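PDB 1XXL: YcgJ protein from Bacillus subtilis, which probably acts as an S-adenosylmethionine-dependent methyltransferase built on a Rossmann-like fold, its substrate not established. Local coordinates for residues C93-H98 against L122-A127. Sequence-based numbering, arbitrary orientation.
Sequences CRYAAH and LVDHYA. With SO4 (sulfate ion), chain C; SO4 (sulfate ion), chain D.
Val-123 N donates to Cys-93 O, and Tyr-95 N to Val-123 O, where strand 88-94 finishes beside the parallel strand 118-125; past Tyr-95 the 93-98 chain turns into a short 3-10 segment, and the Asp-124 side chain supplies the next links across. Followed outward from CB, its CG lies at the edge of the His-98 ring, near the ring plane. OD1 has the Ala-97 methyl 3.4 Å away at CB and takes a weak bond from His-98 N (2.9 Å). OD2 presents its syn lone pair to His-98 ND1 at 2.7 Å, while His-125 N reaches the same oxygen from above the carboxylate plane. Ring and carboxylate are turned 38° apart. His-98, with CG between its backbone N and carbonyl carbon (chi1 60°), turns its ND1 edge to Asp-124 while His-125, whose ND1 is held by Glu-151, lies over one face in an offset stack. With an alanine at Asp-124, the ND1 of His-98 and the N-H of His-125 would probably lose this acceptor, and the imidazole would be freer to turn. Nearby, Val-123 CG1 sits over a face of the Tyr-95 ring, 3.8 Å from its centroid. Gripping two N-H donors through OD2, the carboxylate thus probably holds the 95-98 turn, just after the S-adenosylmethionine-binding Arg-94, against strand 118-125.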
loop_
_atom_site.group_PDB
_atom_site.type_symbol
_atom_site.label_atom_id
_atom_site.label_comp_id
_atom_site.label_asym_id
_atom_site.label_seq_id
_atom_site.Cartn_x
_atom_site.Cartn_y
_atom_site.Cartn_z
ATOM N N CYS A 93 -2.669 0.724 -5.955
ATOM C CA CYS A 93 -1.981 -0.163 -5.052
ATOM C C CYS A 93 -1.987 0.545 -3.696
ATOM O O CYS A 93 -1.270 1.526 -3.521
ATOM C CB CYS A 93 -0.549 -0.412 -5.574
ATOM S SG CYS A 93 0.365 -1.593 -4.610
ATOM N N ARG A 94 -2.833 0.081 -2.773
ATOM C CA ARG A 94 -3.049 0.747 -1.482
ATOM C C ARG A 94 -2.599 -0.114 -0.319
ATOM O O ARG A 94 -3.135 -1.193 -0.095
ATOM C CB ARG A 94 -4.508 1.148 -1.308
ATOM C CG ARG A 94 -4.749 2.035 -0.069
ATOM C CD ARG A 94 -6.141 2.672 -0.071
ATOM N NE ARG A 94 -7.188 1.644 -0.016
ATOM C CZ ARG A 94 -8.200 1.589 0.850
ATOM N NH1 ARG A 94 -8.359 2.510 1.794
ATOM N NH2 ARG A 94 -9.071 0.597 0.767
ATOM N N TYR A 95 -1.586 0.359 0.394
ATOM C CA TYR A 95 -0.964 -0.347 1.506
ATOM C C TYR A 95 -0.664 -1.811 1.203
ATOM O O TYR A 95 -0.837 -2.686 2.045
ATOM C CB TYR A 95 -1.794 -0.184 2.799
ATOM C CG TYR A 95 -1.917 1.263 3.265
ATOM C CD1 TYR A 95 -0.792 1.998 3.635
ATOM C CD2 TYR A 95 -3.160 1.885 3.353
ATOM C CE1 TYR A 95 -0.898 3.318 4.098
ATOM C CE2 TYR A 95 -3.284 3.229 3.799
ATOM C CZ TYR A 95 -2.154 3.929 4.171
ATOM O OH TYR A 95 -2.262 5.224 4.590
ATOM N N ALA A 96 -0.189 -2.079 -0.010
ATOM C CA ALA A 96 0.132 -3.443 -0.414
ATOM C C ALA A 96 1.605 -3.655 -0.753
ATOM O O ALA A 96 2.107 -4.751 -0.589
ATOM C CB ALA A 96 -0.733 -3.830 -1.614
ATOM N N ALA A 97 2.284 -2.631 -1.256
ATOM C CA ALA A 97 3.666 -2.787 -1.762
ATOM C C ALA A 97 4.656 -3.340 -0.739
ATOM O O ALA A 97 5.585 -4.081 -1.105
ATOM C CB ALA A 97 4.181 -1.480 -2.313
ATOM N N HIS A 98 4.470 -2.984 0.531
ATOM C CA HIS A 98 5.361 -3.491 1.578
ATOM C C HIS A 98 5.307 -5.012 1.756
ATOM O O HIS A 98 6.171 -5.583 2.413
ATOM C CB HIS A 98 5.151 -2.763 2.925
ATOM C CG HIS A 98 3.771 -2.880 3.490
ATOM N ND1 HIS A 98 2.784 -1.944 3.246
ATOM C CD2 HIS A 98 3.226 -3.794 4.330
ATOM C CE1 HIS A 98 1.685 -2.298 3.892
ATOM N NE2 HIS A 98 1.925 -3.422 4.548
ATOM N N LEU A 122 -0.135 4.952 -6.007
ATOM C CA LEU A 122 0.499 4.127 -5.013
ATOM C C LEU A 122 0.387 4.791 -3.658
ATOM O O LEU A 122 0.891 5.898 -3.476
ATOM C CB LEU A 122 1.965 3.946 -5.419
ATOM C CG LEU A 122 2.918 3.324 -4.429
ATOM C CD1 LEU A 122 2.558 1.874 -4.214
ATOM C CD2 LEU A 122 4.362 3.473 -4.926
ATOM N N VAL A 123 -0.300 4.122 -2.726
ATOM C CA VAL A 123 -0.330 4.530 -1.342
ATOM C C VAL A 123 0.378 3.484 -0.511
ATOM O O VAL A 123 0.075 2.293 -0.603
ATOM C CB VAL A 123 -1.805 4.741 -0.795
ATOM C CG1 VAL A 123 -1.832 4.891 0.732
ATOM C CG2 VAL A 123 -2.389 5.931 -1.437
ATOM N N ASP A 124 1.332 3.933 0.289
ATOM C CA ASP A 124 1.916 3.069 1.276
ATOM C C ASP A 124 2.559 3.904 2.361
ATOM O O ASP A 124 2.708 5.106 2.236
ATOM C CB ASP A 124 2.930 2.086 0.628
ATOM C CG ASP A 124 2.987 0.729 1.350
ATOM O OD1 ASP A 124 3.643 -0.183 0.799
ATOM O OD2 ASP A 124 2.401 0.576 2.463
ATOM N N HIS A 125 2.918 3.260 3.454
ATOM C CA HIS A 125 3.828 3.903 4.368
ATOM C C HIS A 125 5.256 3.642 3.846
ATOM O O HIS A 125 5.483 2.729 3.050
ATOM C CB HIS A 125 3.613 3.538 5.845
ATOM C CG HIS A 125 3.235 2.124 6.086
ATOM N ND1 HIS A 125 4.166 1.137 6.299
ATOM C CD2 HIS A 125 2.020 1.528 6.174
ATOM C CE1 HIS A 125 3.544 -0.014 6.493
ATOM N NE2 HIS A 125 2.241 0.196 6.415
ATOM N N TYR A 126 6.171 4.518 4.207
ATOM C CA TYR A 126 7.506 4.480 3.651
ATOM C C TYR A 126 8.570 4.635 4.737
ATOM O O TYR A 126 8.301 5.114 5.824
ATOM C CB TYR A 126 7.637 5.554 2.566
ATOM C CG TYR A 126 7.477 6.989 3.032
ATOM C CD1 TYR A 126 6.245 7.626 2.999
ATOM C CD2 TYR A 126 8.561 7.697 3.503
ATOM C CE1 TYR A 126 6.111 8.948 3.396
ATOM C CE2 TYR A 126 8.435 8.980 3.916
ATOM C CZ TYR A 126 7.206 9.613 3.862
ATOM O OH TYR A 126 7.101 10.899 4.305
ATOM N N ALA A 127 9.782 4.220 4.398
ATOM C CA ALA A 127 10.963 4.348 5.241
ATOM C C ALA A 127 11.552 5.748 5.077
ATOM O O ALA A 127 11.712 6.226 3.955
ATOM C CB ALA A 127 11.996 3.319 4.822
HETATM S S SO4 C . -11.558 1.219 3.599
HETATM O O1 SO4 C . -12.231 1.464 2.332
HETATM O O2 SO4 C . -12.571 0.952 4.621
HETATM O O3 SO4 C . -10.764 2.391 3.947
HETATM O O4 SO4 C . -10.665 0.056 3.517
HETATM S S SO4 D . -5.472 6.535 5.570
HETATM O O1 SO4 D . -4.750 7.753 5.312
HETATM O O2 SO4 D . -6.639 6.406 4.685
HETATM O O3 SO4 D . -5.890 6.522 6.928
HETATM O O4 SO4 D . -4.581 5.436 5.463
HETATM O O HOH W 1 1.013 -0.027 -1.618
#